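Local atomic coordinates of DNA replication factor Cdt1 (Mus musculus, PDB entry 3A4C), a protein that licenses DNA for replication, working with CDC6 and the origin recognition complex to load the MCM complex, and promotes stable kinetochore-microtubule attachment in mitosis. Residues R42-C47 / L51-M56; R20-V25 / D69-H74; Q10-L15 / H99-E104; L34-V39 / H59-A64. All blocks are in the same frame, centred on the assembly; numbering follows the deposited sequence.

Overall arrangement
The four contacts build a winged-helix domain, the C-terminal domain of Cdt1, and lie one inside another along the chain: contact 3 closes the longest loop, contact 2 sits within it, then contact 4, then contact 1. Contacts 1 and 4 join the same two helices, 36-45 and 53-66, with centres about 10 Å apart. Contact 2 sets helix 3-27 against strand 71-76, its centre about 7 Å from that of contact 4, and together these two make up much of the buried centre beside the three-stranded sheet. Contact 3, centred about 19 Å from contact 1, adds the C-terminal helix 90-104 to the far part of helix 3-27, bringing the two ends of the domain together.

Contact 1 of 4, residues R42-C47 / L51-M56; sequences RMVDSC and LSPGEM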
loop_
_atom_site.group_PDB
_atom_site.type_symbol
_atom_site.label_atom_id
_atom_site.label_comp_id
_atom_site.label_asym_id
_atom_site.label_seq_id
_atom_site.Cartn_x
_atom_site.Cartn_y
_atom_site.Cartn_z
ATOM N N ARG A 42 7.898 0.884 9.195
ATOM C CA ARG A 42 8.401 -0.449 8.896
ATOM C C ARG A 42 8.624 -0.653 7.396
ATOM O O ARG A 42 9.577 -1.312 6.984
ATOM C CB ARG A 42 7.451 -1.507 9.451
ATOM C CG ARG A 42 7.470 -1.547 10.956
ATOM C CD ARG A 42 6.654 -2.688 11.513
ATOM N NE ARG A 42 6.470 -2.507 12.951
ATOM C CZ ARG A 42 5.817 -3.354 13.737
ATOM N NH1 ARG A 42 5.302 -4.464 13.236
ATOM N NH2 ARG A 42 5.685 -3.087 15.024
ATOM N N MET A 43 7.745 -0.084 6.580
ATOM C CA MET A 43 7.872 -0.242 5.140
ATOM C C MET A 43 9.092 0.494 4.604
ATOM O O MET A 43 9.857 -0.057 3.828
ATOM C CB MET A 43 6.609 0.238 4.432
ATOM C CG MET A 43 5.448 -0.747 4.582
ATOM S SD MET A 43 4.014 -0.224 3.657
ATOM C CE MET A 43 4.531 -0.630 1.978
ATOM N N VAL A 44 9.285 1.740 5.011
ATOM C CA VAL A 44 10.456 2.459 4.530
ATOM C C VAL A 44 11.738 1.763 4.992
ATOM O O VAL A 44 12.726 1.732 4.268
ATOM C CB VAL A 44 10.447 3.939 4.943
ATOM C CG1 VAL A 44 9.255 4.656 4.304
ATOM C CG2 VAL A 44 10.425 4.079 6.456
ATOM N N ASP A 45 11.715 1.182 6.188
ATOM C CA ASP A 45 12.909 0.516 6.719
ATOM C C ASP A 45 13.143 -0.872 6.130
ATOM O O ASP A 45 14.196 -1.469 6.352
ATOM C CB ASP A 45 12.794 0.348 8.225
ATOM C CG ASP A 45 12.998 1.630 8.979
ATOM O OD1 ASP A 45 13.217 2.687 8.351
ATOM O OD2 ASP A 45 12.944 1.562 10.223
ATOM N N SER A 46 12.162 -1.396 5.407
ATOM C CA SER A 46 12.212 -2.784 4.939
ATOM C C SER A 46 12.751 -2.941 3.522
ATOM O O SER A 46 12.940 -4.056 3.035
ATOM C CB SER A 46 10.816 -3.415 5.012
ATOM O OG SER A 46 10.493 -3.755 6.346
ATOM N N CYS A 47 12.981 -1.828 2.850
ATOM C CA CYS A 47 13.445 -1.887 1.475
ATOM C C CYS A 47 14.303 -0.667 1.193
ATOM O O CYS A 47 14.457 0.202 2.053
ATOM C CB CYS A 47 12.263 -2.007 0.507
ATOM S SG CYS A 47 11.168 -0.579 0.517
ATOM N N LEU A 51 11.469 6.833 -0.714
ATOM C CA LEU A 51 10.317 7.510 -0.108
ATOM C C LEU A 51 10.480 7.841 1.374
ATOM O O LEU A 51 11.023 7.050 2.143
ATOM C CB LEU A 51 9.066 6.648 -0.292
ATOM C CG LEU A 51 8.610 6.346 -1.720
ATOM C CD1 LEU A 51 7.412 5.434 -1.690
ATOM C CD2 LEU A 51 8.278 7.637 -2.456
ATOM N N SER A 52 10.000 9.017 1.772
ATOM C CA SER A 52 9.842 9.348 3.178
ATOM C C SER A 52 8.623 8.607 3.748
ATOM O O SER A 52 7.795 8.101 2.999
ATOM C CB SER A 52 9.637 10.855 3.341
ATOM O OG SER A 52 8.403 11.257 2.761
ATOM N N PRO A 53 8.509 8.540 5.075
ATOM C CA PRO A 53 7.316 7.912 5.653
ATOM C C PRO A 53 6.029 8.601 5.186
ATOM O O PRO A 53 5.021 7.922 4.981
ATOM C CB PRO A 53 7.508 8.114 7.154
ATOM C CG PRO A 53 8.989 8.232 7.330
ATOM C CD PRO A 53 9.497 8.919 6.100
ATOM N N GLY A 54 6.063 9.927 5.047
ATOM C CA GLY A 54 4.913 10.679 4.559
ATOM C C GLY A 54 4.541 10.299 3.136
ATOM O O GLY A 54 3.362 10.140 2.807
ATOM N N GLU A 55 5.550 10.141 2.288
ATOM C CA GLU A 55 5.327 9.716 0.912
ATOM C C GLU A 55 4.870 8.268 0.862
ATOM O O GLU A 55 4.065 7.904 0.022
ATOM C CB GLU A 55 6.588 9.911 0.070
ATOM C CG GLU A 55 6.938 11.370 -0.166
ATOM C CD GLU A 55 8.369 11.571 -0.638
ATOM O OE1 GLU A 55 8.677 12.662 -1.162
ATOM O OE2 GLU A 55 9.189 10.646 -0.478
ATOM N N MET A 56 5.397 7.443 1.760
ATOM C CA MET A 56 4.945 6.059 1.883
ATOM C C MET A 56 3.458 6.016 2.251
ATOM O O MET A 56 2.692 5.228 1.691
ATOM C CB MET A 56 5.793 5.315 2.922
ATOM C CG MET A 56 5.520 3.820 3.016
ATOM S SD MET A 56 5.842 2.938 1.470
ATOM C CE MET A 56 7.639 2.925 1.439
#
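V44 and P53 mark the nearest approach of the backbones, with CA atoms 6.4 Å apart where the end of helix 36-45 meets the first turn of helix 53-66. A short, branched valine suits backbones this close without forcing them apart. CG1 of V44, set beside the backbone N (chi1 -63°), lies 3.7 Å from CE of M56 and touches the L51 carbonyl oxygen and CA of P53. The other methyl, CG2, brushes the proline ring, 4.5 Å from CG of P53. M56 starts with CG anti to its backbone N (chi1 -173°), then bends at the next two torsions, and slides past V44 in the opposite direction. M43 crosses M56 at about a right angle, its CE 3.8 Å from SD of M56; such flexible thioethers can adapt to each other here. No hydrogen bond crosses the contact; in 51-56, S52 and E55 form a capping box. OG of S52 accepts from N of E55 at 3.1 Å, while N of S52 donates to OE2 of E55 at 2.9 Å, on the anti side of the carboxylate and tilted out of its plane. P53 suits the first helical turn, having no N-H to satisfy. The pair of helices is the helix-turn-helix of the winged-helix domain, and helix 3-27 packs against both, with L22 on M43 and L18 on M56.

Contact 2 of 4, residues R20-V25 / D69-H74; sequences RVLRNV and DWLSLH
The methyl CD2 of L22 is where this contact converges: it lies 3.8 Å from CH2 of W70 and 3.9 Å from CD2 of L71. L22 and L71 reach toward each other tip to tip, and both methyls of L71 share in the touch, CD1 being 4.0 Å from CD2 of L22. In L22, CG is anti to the backbone N (chi1 178°), which carries the branched end out from the helix toward the strand. W70 comes from the opposite direction with the six-membered part of its indole leading, and CB of R23 sits at the edge of that ring, near its plane, 4.4 Å from CZ2. The rest of R23 leads away, so a residue with an apolar stem and a charged end suits this border of the core. In the winged-helix fold this is the junction between the first long helix, 3-27, and the sheet that carries the wing. Strand 71-76 is held there by backbone hydrogen bonds of S72 with K83 and H74 with Y81, and W70, just before the strand, makes a backbone hydrogen bond with D85. Beyond the first shell, L22 rests on V39 of helix 36-45, and L71 packs on V82 and L84 of the neighbouring strand. The indole of W70 is large enough to touch L84, V88 and, on helix 90-104, L93 as well.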
loop_
_atom_site.group_PDB
_atom_site.type_symbol
_atom_site.label_atom_id
_atom_site.label_comp_id
_atom_site.label_asym_id
_atom_site.label_seq_id
_atom_site.Cartn_x
_atom_site.Cartn_y
_atom_site.Cartn_z
ATOM N N ARG A 20 4.114 -6.019 -1.751
ATOM C CA ARG A 20 4.838 -7.156 -1.211
ATOM C C ARG A 20 5.537 -6.777 0.076
ATOM O O ARG A 20 5.544 -7.552 1.026
ATOM C CB ARG A 20 5.848 -7.722 -2.212
ATOM C CG ARG A 20 6.505 -9.017 -1.709
ATOM C CD ARG A 20 7.223 -9.764 -2.821
ATOM N NE ARG A 20 6.420 -9.768 -4.040
ATOM C CZ ARG A 20 5.510 -10.685 -4.341
ATOM N NH1 ARG A 20 5.286 -11.703 -3.517
ATOM N NH2 ARG A 20 4.823 -10.580 -5.475
ATOM N N VAL A 21 6.129 -5.584 0.106
ATOM C CA VAL A 21 6.772 -5.098 1.324
ATOM C C VAL A 21 5.725 -5.017 2.433
ATOM O O VAL A 21 5.952 -5.461 3.555
ATOM C CB VAL A 21 7.424 -3.706 1.132
ATOM C CG1 VAL A 21 7.948 -3.166 2.468
ATOM C CG2 VAL A 21 8.569 -3.777 0.125
ATOM N N LEU A 22 4.569 -4.450 2.114
ATOM C CA LEU A 22 3.474 -4.391 3.085
ATOM C C LEU A 22 3.101 -5.784 3.606
ATOM O O LEU A 22 2.961 -6.001 4.816
ATOM C CB LEU A 22 2.247 -3.750 2.434
ATOM C CG LEU A 22 1.008 -3.667 3.317
ATOM C CD1 LEU A 22 1.357 -2.919 4.585
ATOM C CD2 LEU A 22 -0.138 -2.974 2.581
ATOM N N ARG A 23 2.918 -6.735 2.696
ATOM C CA ARG A 23 2.516 -8.064 3.129
ATOM C C ARG A 23 3.570 -8.683 4.045
ATOM O O ARG A 23 3.244 -9.311 5.049
ATOM C CB ARG A 23 2.238 -8.995 1.949
ATOM C CG ARG A 23 1.465 -10.227 2.407
ATOM C CD ARG A 23 1.911 -11.483 1.715
ATOM N NE ARG A 23 3.341 -11.468 1.425
ATOM C CZ ARG A 23 3.963 -12.436 0.765
ATOM N NH1 ARG A 23 3.271 -13.488 0.350
ATOM N NH2 ARG A 23 5.264 -12.356 0.516
ATOM N N ASN A 24 4.835 -8.500 3.700
ATOM C CA ASN A 24 5.915 -9.032 4.528
ATOM C C ASN A 24 5.977 -8.429 5.925
ATOM O O ASN A 24 6.292 -9.125 6.889
ATOM C CB ASN A 24 7.252 -8.896 3.816
ATOM C CG ASN A 24 7.502 -10.041 2.856
ATOM O OD1 ASN A 24 8.642 -10.351 2.516
ATOM N ND2 ASN A 24 6.427 -10.686 2.427
ATOM N N VAL A 25 5.684 -7.138 6.030
ATOM C CA VAL A 25 5.601 -6.485 7.335
ATOM C C VAL A 25 4.519 -7.149 8.186
ATOM O O VAL A 25 4.721 -7.421 9.374
ATOM C CB VAL A 25 5.313 -4.979 7.193
ATOM C CG1 VAL A 25 4.827 -4.386 8.529
ATOM C CG2 VAL A 25 6.564 -4.261 6.708
ATOM N N ASP A 69 -10.755 -4.364 -0.897
ATOM C CA ASP A 69 -11.120 -5.650 -0.310
ATOM C C ASP A 69 -9.945 -6.299 0.420
ATOM O O ASP A 69 -10.123 -7.223 1.213
ATOM C CB ASP A 69 -11.666 -6.594 -1.378
ATOM C CG ASP A 69 -13.048 -6.193 -1.852
ATOM O OD1 ASP A 69 -13.697 -5.372 -1.166
ATOM O OD2 ASP A 69 -13.483 -6.698 -2.909
ATOM N N TRP A 70 -8.741 -5.814 0.147
ATOM C CA TRP A 70 -7.554 -6.339 0.802
ATOM C C TRP A 70 -7.142 -5.441 1.955
ATOM O O TRP A 70 -6.953 -5.898 3.077
ATOM C CB TRP A 70 -6.401 -6.434 -0.199
ATOM C CG TRP A 70 -5.122 -6.931 0.388
ATOM C CD1 TRP A 70 -4.957 -8.012 1.195
ATOM C CD2 TRP A 70 -3.812 -6.379 0.182
ATOM N NE1 TRP A 70 -3.626 -8.168 1.515
ATOM C CE2 TRP A 70 -2.904 -7.178 0.901
ATOM C CE3 TRP A 70 -3.323 -5.286 -0.541
ATOM C CZ2 TRP A 70 -1.534 -6.920 0.923
ATOM C CZ3 TRP A 70 -1.957 -5.031 -0.522
ATOM C CH2 TRP A 70 -1.082 -5.844 0.205
ATOM N N LEU A 71 -7.009 -4.153 1.660
ATOM C CA LEU A 71 -6.430 -3.193 2.591
ATOM C C LEU A 71 -7.481 -2.235 3.128
ATOM O O LEU A 71 -8.060 -1.456 2.373
ATOM C CB LEU A 71 -5.329 -2.404 1.877
ATOM C CG LEU A 71 -4.439 -1.458 2.680
ATOM C CD1 LEU A 71 -3.856 -2.159 3.868
ATOM C CD2 LEU A 71 -3.321 -0.949 1.784
ATOM N N SER A 72 -7.710 -2.290 4.439
ATOM C CA SER A 72 -8.710 -1.460 5.091
ATOM C C SER A 72 -8.024 -0.463 6.033
ATOM O O SER A 72 -7.012 -0.783 6.651
ATOM C CB SER A 72 -9.667 -2.360 5.883
ATOM O OG SER A 72 -10.973 -1.817 5.915
ATOM N N LEU A 73 -8.570 0.745 6.123
ATOM C CA LEU A 73 -8.068 1.763 7.041
ATOM C C LEU A 73 -9.185 2.139 7.997
ATOM O O LEU A 73 -10.312 2.372 7.566
ATOM C CB LEU A 73 -7.648 3.004 6.270
ATOM C CG LEU A 73 -6.624 2.773 5.167
ATOM C CD1 LEU A 73 -6.492 4.023 4.322
ATOM C CD2 LEU A 73 -5.300 2.413 5.803
ATOM N N HIS A 74 -8.882 2.203 9.290
ATOM C CA HIS A 74 -9.913 2.522 10.284
ATOM C C HIS A 74 -9.394 3.550 11.284
ATOM O O HIS A 74 -8.442 3.299 11.998
ATOM C CB HIS A 74 -10.374 1.233 10.988
ATOM C CG HIS A 74 -11.455 1.436 12.012
ATOM N ND1 HIS A 74 -12.617 2.134 11.750
ATOM C CD2 HIS A 74 -11.568 0.986 13.286
ATOM C CE1 HIS A 74 -13.386 2.131 12.828
ATOM N NE2 HIS A 74 -12.773 1.442 13.773
#

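Contact 3 of 4, residues Q10-L15 / H99-E104; sequences QRLERL and HHVHAE
L12 lays its two methyls over helix 90-104, CD2 facing V101 and CD1 facing the carboxylate of E104. The apolar half is loose: CD2 of L12 is 4.3 Å from CG2 of V101, although the backbones are nearest at this same pair, with CA atoms 7.0 Å apart. V101 suits a position where the helices come close, being apolar and too short to push them apart. On the other half, CD1 of L12 lies 3.9 Å from OE1 of E104 and 4.2 Å from CD of E104, the two side chains crossing at a slant. E104 has CG beside the backbone N (chi1 -63°) and is extended from there on, a shape that carries its carboxylate across to helix 3-27. Its charge is answered by R8, one turn before L12, through a salt bridge to OE2. The glutamate thus serves twice, one oxygen of the carboxylate lying against the leucine methyl while the other pairs with an arginine of the same helix as L12. No hydrogen bond joins 10-15 to 99-104 directly, and the link between them is slight, with 148 Å² buried. The two segments run roughly antiparallel. Helix 90-104 follows the wing strands and returns to the first helix of the domain. V101 also touches L66 at the end of helix 53-66, and R11 and R14 reach helix 53-66 on another side of helix 3-27, R11 packing on H59 and L62 and R14 probably hydrogen-bonding NE2 of H59.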
loop_
_atom_site.group_PDB
_atom_site.type_symbol
_atom_site.label_atom_id
_atom_site.label_comp_id
_atom_site.label_asym_id
_atom_site.label_seq_id
_atom_site.Cartn_x
_atom_site.Cartn_y
_atom_site.Cartn_z
ATOM N N GLN A 10 4.005 7.563 -11.588
ATOM C CA GLN A 10 5.180 7.257 -10.767
ATOM C C GLN A 10 4.809 6.411 -9.550
ATOM O O GLN A 10 5.458 5.413 -9.245
ATOM C CB GLN A 10 5.864 8.545 -10.292
ATOM C CG GLN A 10 6.646 9.270 -11.389
ATOM C CD GLN A 10 7.305 10.552 -10.906
ATOM O OE1 GLN A 10 7.311 10.856 -9.711
ATOM N NE2 GLN A 10 7.868 11.313 -11.842
ATOM N N ARG A 11 3.761 6.825 -8.852
ATOM C CA ARG A 11 3.320 6.132 -7.647
ATOM C C ARG A 11 2.784 4.755 -7.977
ATOM O O ARG A 11 3.104 3.779 -7.304
ATOM C CB ARG A 11 2.242 6.958 -6.942
ATOM C CG ARG A 11 2.779 8.262 -6.359
ATOM C CD ARG A 11 1.671 9.131 -5.801
ATOM N NE ARG A 11 2.199 10.221 -4.977
ATOM C CZ ARG A 11 1.597 11.398 -4.817
ATOM N NH1 ARG A 11 0.452 11.657 -5.441
ATOM N NH2 ARG A 11 2.145 12.326 -4.049
ATOM N N LEU A 12 1.965 4.673 -9.022
ATOM C CA LEU A 12 1.352 3.401 -9.408
ATOM C C LEU A 12 2.407 2.361 -9.779
ATOM O O LEU A 12 2.233 1.159 -9.553
ATOM C CB LEU A 12 0.372 3.603 -10.567
ATOM C CG LEU A 12 -0.909 4.388 -10.255
ATOM C CD1 LEU A 12 -1.783 4.503 -11.501
ATOM C CD2 LEU A 12 -1.677 3.726 -9.132
ATOM N N GLU A 13 3.510 2.825 -10.344
ATOM C CA GLU A 13 4.573 1.913 -10.733
ATOM C C GLU A 13 5.261 1.271 -9.528
ATOM O O GLU A 13 5.822 0.182 -9.638
ATOM C CB GLU A 13 5.566 2.609 -11.663
ATOM C CG GLU A 13 5.035 2.697 -13.095
ATOM C CD GLU A 13 5.863 3.599 -13.994
ATOM O OE1 GLU A 13 6.743 4.324 -13.476
ATOM O OE2 GLU A 13 5.629 3.585 -15.223
ATOM N N ARG A 14 5.192 1.928 -8.377
ATOM C CA ARG A 14 5.820 1.400 -7.168
ATOM C C ARG A 14 4.953 0.383 -6.439
ATOM O O ARG A 14 5.443 -0.351 -5.584
ATOM C CB ARG A 14 6.144 2.532 -6.193
ATOM C CG ARG A 14 7.058 3.602 -6.741
ATOM C CD ARG A 14 7.500 4.559 -5.649
ATOM N NE ARG A 14 8.360 5.610 -6.187
ATOM C CZ ARG A 14 7.935 6.823 -6.526
ATOM N NH1 ARG A 14 8.791 7.713 -7.016
ATOM N NH2 ARG A 14 6.660 7.152 -6.373
ATOM N N LEU A 15 3.659 0.365 -6.739
ATOM C CA LEU A 15 2.708 -0.348 -5.884
ATOM C C LEU A 15 2.873 -1.870 -5.814
ATOM O O LEU A 15 2.711 -2.459 -4.745
ATOM C CB LEU A 15 1.268 0.028 -6.241
ATOM C CG LEU A 15 0.944 1.493 -5.928
ATOM C CD1 LEU A 15 -0.548 1.739 -6.053
ATOM C CD2 LEU A 15 1.451 1.854 -4.537
ATOM N N HIS A 99 -4.310 -5.175 -13.316
ATOM C CA HIS A 99 -5.480 -4.916 -14.156
ATOM C C HIS A 99 -6.043 -3.513 -13.924
ATOM O O HIS A 99 -6.342 -2.788 -14.873
ATOM C CB HIS A 99 -6.571 -5.947 -13.886
ATOM C CG HIS A 99 -7.917 -5.540 -14.398
ATOM N ND1 HIS A 99 -8.321 -5.772 -15.696
ATOM C CD2 HIS A 99 -8.943 -4.892 -13.794
ATOM C CE1 HIS A 99 -9.543 -5.297 -15.866
ATOM N NE2 HIS A 99 -9.945 -4.762 -14.726
ATOM N N HIS A 100 -6.209 -3.147 -12.657
ATOM C CA HIS A 100 -6.681 -1.812 -12.306
ATOM C C HIS A 100 -5.797 -0.732 -12.893
ATOM O O HIS A 100 -6.285 0.228 -13.493
ATOM C CB HIS A 100 -6.720 -1.637 -10.790
ATOM C CG HIS A 100 -7.687 -2.548 -10.108
ATOM N ND1 HIS A 100 -8.687 -3.209 -10.788
ATOM C CD2 HIS A 100 -7.816 -2.902 -8.809
ATOM C CE1 HIS A 100 -9.390 -3.934 -9.934
ATOM N NE2 HIS A 100 -8.881 -3.764 -8.728
ATOM N N VAL A 101 -4.491 -0.869 -12.683
ATOM C CA VAL A 101 -3.539 0.124 -13.151
ATOM C C VAL A 101 -3.602 0.250 -14.666
ATOM O O VAL A 101 -3.685 1.358 -15.203
ATOM C CB VAL A 101 -2.113 -0.190 -12.680
ATOM C CG1 VAL A 101 -1.106 0.701 -13.392
ATOM C CG2 VAL A 101 -2.012 -0.021 -11.149
ATOM N N HIS A 102 -3.581 -0.890 -15.351
ATOM C CA HIS A 102 -3.694 -0.904 -16.805
ATOM C C HIS A 102 -4.991 -0.253 -17.288
ATOM O O HIS A 102 -4.992 0.516 -18.252
ATOM C CB HIS A 102 -3.607 -2.336 -17.338
ATOM C CG HIS A 102 -3.757 -2.427 -18.825
ATOM N ND1 HIS A 102 -2.744 -2.086 -19.696
ATOM C CD2 HIS A 102 -4.809 -2.795 -19.596
ATOM C CE1 HIS A 102 -3.160 -2.253 -20.939
ATOM N NE2 HIS A 102 -4.410 -2.681 -20.907
ATOM N N ALA A 103 -6.097 -0.559 -16.617
ATOM C CA ALA A 103 -7.397 -0.037 -17.026
ATOM C C ALA A 103 -7.493 1.483 -16.957
ATOM O O ALA A 103 -8.306 2.074 -17.664
ATOM C CB ALA A 103 -8.524 -0.683 -16.231
ATOM N N GLU A 104 -6.672 2.123 -16.124
ATOM C CA GLU A 104 -6.692 3.590 -16.059
ATOM C C GLU A 104 -6.193 4.216 -17.361
ATOM O O GLU A 104 -6.533 5.354 -17.674
ATOM C CB GLU A 104 -5.877 4.120 -14.874
ATOM C CG GLU A 104 -6.436 3.684 -13.517
ATOM C CD GLU A 104 -5.888 4.501 -12.352
ATOM O OE1 GLU A 104 -5.326 5.586 -12.597
ATOM O OE2 GLU A 104 -6.025 4.060 -11.189
#

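Contact 4 of 4, residues L34-V39 / H59-A64; sequences LTMEVV and HLVLLA
M36 and L60 make the tight part of this contact, with CE of M36 just 3.4 Å from CB of L60, closer than carbons usually pack. The sulfur is close as well, SD of M36 lying 3.5 Å from CD2 of L60. V39, one turn further along the same helix as M36, presses on that methyl, CG1 of V39 standing 3.5 Å from CD2 of L60. The first torsions of M36 (chi1 -110°) and L60 (chi1 -92°) both lie off the staggered positions, consistent with tight packing. A long, unbranched methionine suits its place because it can bend at chi2 and run past L60 in the opposite direction. The looser side is at V61, whose CG2 is 4.0 Å from CE of M36 and which is partly open to solvent. In the winged-helix fold this is where strand 33-35 turns directly into the second helix, which then packs against the third, 53-66. T35 is the N-cap of helix 36-45, its OG1 accepting from N of V38 at 3.2 Å, a role suited to a threonine at the strand's end. On the side of the sheet, M36 and V39 rest on V82 of the central strand, and M36 also touches L73, while A64, small enough to sit close to the sheet, packs against L71 and L73.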
loop_
_atom_site.group_PDB
_atom_site.type_symbol
_atom_site.label_atom_id
_atom_site.label_comp_id
_atom_site.label_asym_id
_atom_site.label_seq_id
_atom_site.Cartn_x
_atom_site.Cartn_y
_atom_site.Cartn_z
ATOM N N LEU A 34 -2.000 -2.662 12.423
ATOM C CA LEU A 34 -0.936 -1.769 12.866
ATOM C C LEU A 34 -1.339 -0.351 12.512
ATOM O O LEU A 34 -2.047 -0.146 11.535
ATOM C CB LEU A 34 0.377 -2.100 12.155
ATOM C CG LEU A 34 1.046 -3.441 12.452
ATOM C CD1 LEU A 34 2.168 -3.670 11.440
ATOM C CD2 LEU A 34 1.559 -3.470 13.879
ATOM N N THR A 35 -0.888 0.635 13.287
ATOM C CA THR A 35 -1.167 2.022 12.932
ATOM C C THR A 35 -0.418 2.382 11.657
ATOM O O THR A 35 0.643 1.820 11.382
ATOM C CB THR A 35 -0.763 3.001 14.044
ATOM O OG1 THR A 35 0.663 3.003 14.181
ATOM C CG2 THR A 35 -1.412 2.595 15.372
ATOM N N MET A 36 -0.989 3.302 10.883
ATOM C CA MET A 36 -0.368 3.818 9.663
ATOM C C MET A 36 1.042 4.315 9.906
ATOM O O MET A 36 1.938 4.067 9.110
ATOM C CB MET A 36 -1.186 4.971 9.097
ATOM C CG MET A 36 -1.900 4.651 7.828
ATOM S SD MET A 36 -0.700 4.422 6.507
ATOM C CE MET A 36 -1.835 4.455 5.124
ATOM N N GLU A 37 1.232 5.047 10.996
ATOM C CA GLU A 37 2.562 5.518 11.351
ATOM C C GLU A 37 3.558 4.363 11.452
ATOM O O GLU A 37 4.648 4.422 10.880
ATOM C CB GLU A 37 2.513 6.276 12.677
ATOM C CG GLU A 37 3.829 6.911 13.054
ATOM C CD GLU A 37 3.663 8.012 14.080
ATOM O OE1 GLU A 37 4.674 8.652 14.433
ATOM O OE2 GLU A 37 2.518 8.236 14.530
ATOM N N VAL A 38 3.188 3.319 12.188
ATOM C CA VAL A 38 4.071 2.174 12.370
ATOM C C VAL A 38 4.325 1.462 11.051
ATOM O O VAL A 38 5.472 1.113 10.728
ATOM C CB VAL A 38 3.512 1.183 13.407
ATOM C CG1 VAL A 38 4.245 -0.156 13.324
ATOM C CG2 VAL A 38 3.638 1.770 14.807
ATOM N N VAL A 39 3.259 1.258 10.284
ATOM C CA VAL A 39 3.377 0.532 9.022
ATOM C C VAL A 39 4.331 1.271 8.099
ATOM O O VAL A 39 5.198 0.664 7.468
ATOM C CB VAL A 39 2.014 0.385 8.317
ATOM C CG1 VAL A 39 2.206 -0.170 6.914
ATOM C CG2 VAL A 39 1.079 -0.503 9.132
ATOM N N HIS A 59 1.362 6.351 -0.736
ATOM C CA HIS A 59 1.294 5.131 -1.548
ATOM C C HIS A 59 0.393 4.073 -0.938
ATOM O O HIS A 59 -0.277 3.332 -1.657
ATOM C CB HIS A 59 2.686 4.544 -1.774
ATOM C CG HIS A 59 3.527 5.355 -2.702
ATOM N ND1 HIS A 59 4.032 6.590 -2.357
ATOM C CD2 HIS A 59 3.937 5.119 -3.971
ATOM C CE1 HIS A 59 4.723 7.077 -3.371
ATOM N NE2 HIS A 59 4.679 6.205 -4.363
ATOM N N LEU A 60 0.421 3.968 0.383
ATOM C CA LEU A 60 -0.430 3.010 1.081
ATOM C C LEU A 60 -1.888 3.368 0.891
ATOM O O LEU A 60 -2.731 2.492 0.762
ATOM C CB LEU A 60 -0.123 2.996 2.578
ATOM C CG LEU A 60 0.907 1.981 3.069
ATOM C CD1 LEU A 60 2.173 2.128 2.273
ATOM C CD2 LEU A 60 1.174 2.183 4.547
ATOM N N VAL A 61 -2.184 4.666 0.915
ATOM C CA VAL A 61 -3.547 5.123 0.688
ATOM C C VAL A 61 -3.988 4.799 -0.735
ATOM O O VAL A 61 -5.120 4.374 -0.957
ATOM C CB VAL A 61 -3.689 6.627 0.957
ATOM C CG1 VAL A 61 -4.995 7.145 0.371
ATOM C CG2 VAL A 61 -3.636 6.900 2.465
ATOM N N LEU A 62 -3.098 4.993 -1.705
ATOM C CA LEU A 62 -3.402 4.596 -3.084
ATOM C C LEU A 62 -3.728 3.109 -3.153
ATOM O O LEU A 62 -4.663 2.697 -3.829
ATOM C CB LEU A 62 -2.225 4.900 -4.007
ATOM C CG LEU A 62 -1.907 6.363 -4.297
ATOM C CD1 LEU A 62 -0.906 6.436 -5.468
ATOM C CD2 LEU A 62 -3.173 7.116 -4.640
ATOM N N LEU A 63 -2.951 2.304 -2.441
ATOM C CA LEU A 63 -3.161 0.859 -2.410
ATOM C C LEU A 63 -4.521 0.520 -1.793
ATOM O O LEU A 63 -5.226 -0.390 -2.247
ATOM C CB LEU A 63 -2.040 0.237 -1.578
ATOM C CG LEU A 63 -1.377 -1.097 -1.898
ATOM C CD1 LEU A 63 -1.284 -1.386 -3.405
ATOM C CD2 LEU A 63 0.003 -1.089 -1.233
ATOM N N ALA A 64 -4.883 1.252 -0.743
ATOM C CA ALA A 64 -6.172 1.055 -0.077
ATOM C C ALA A 64 -7.318 1.416 -1.007
ATOM O O ALA A 64 -8.395 0.827 -0.940
ATOM C CB ALA A 64 -6.249 1.883 1.217
#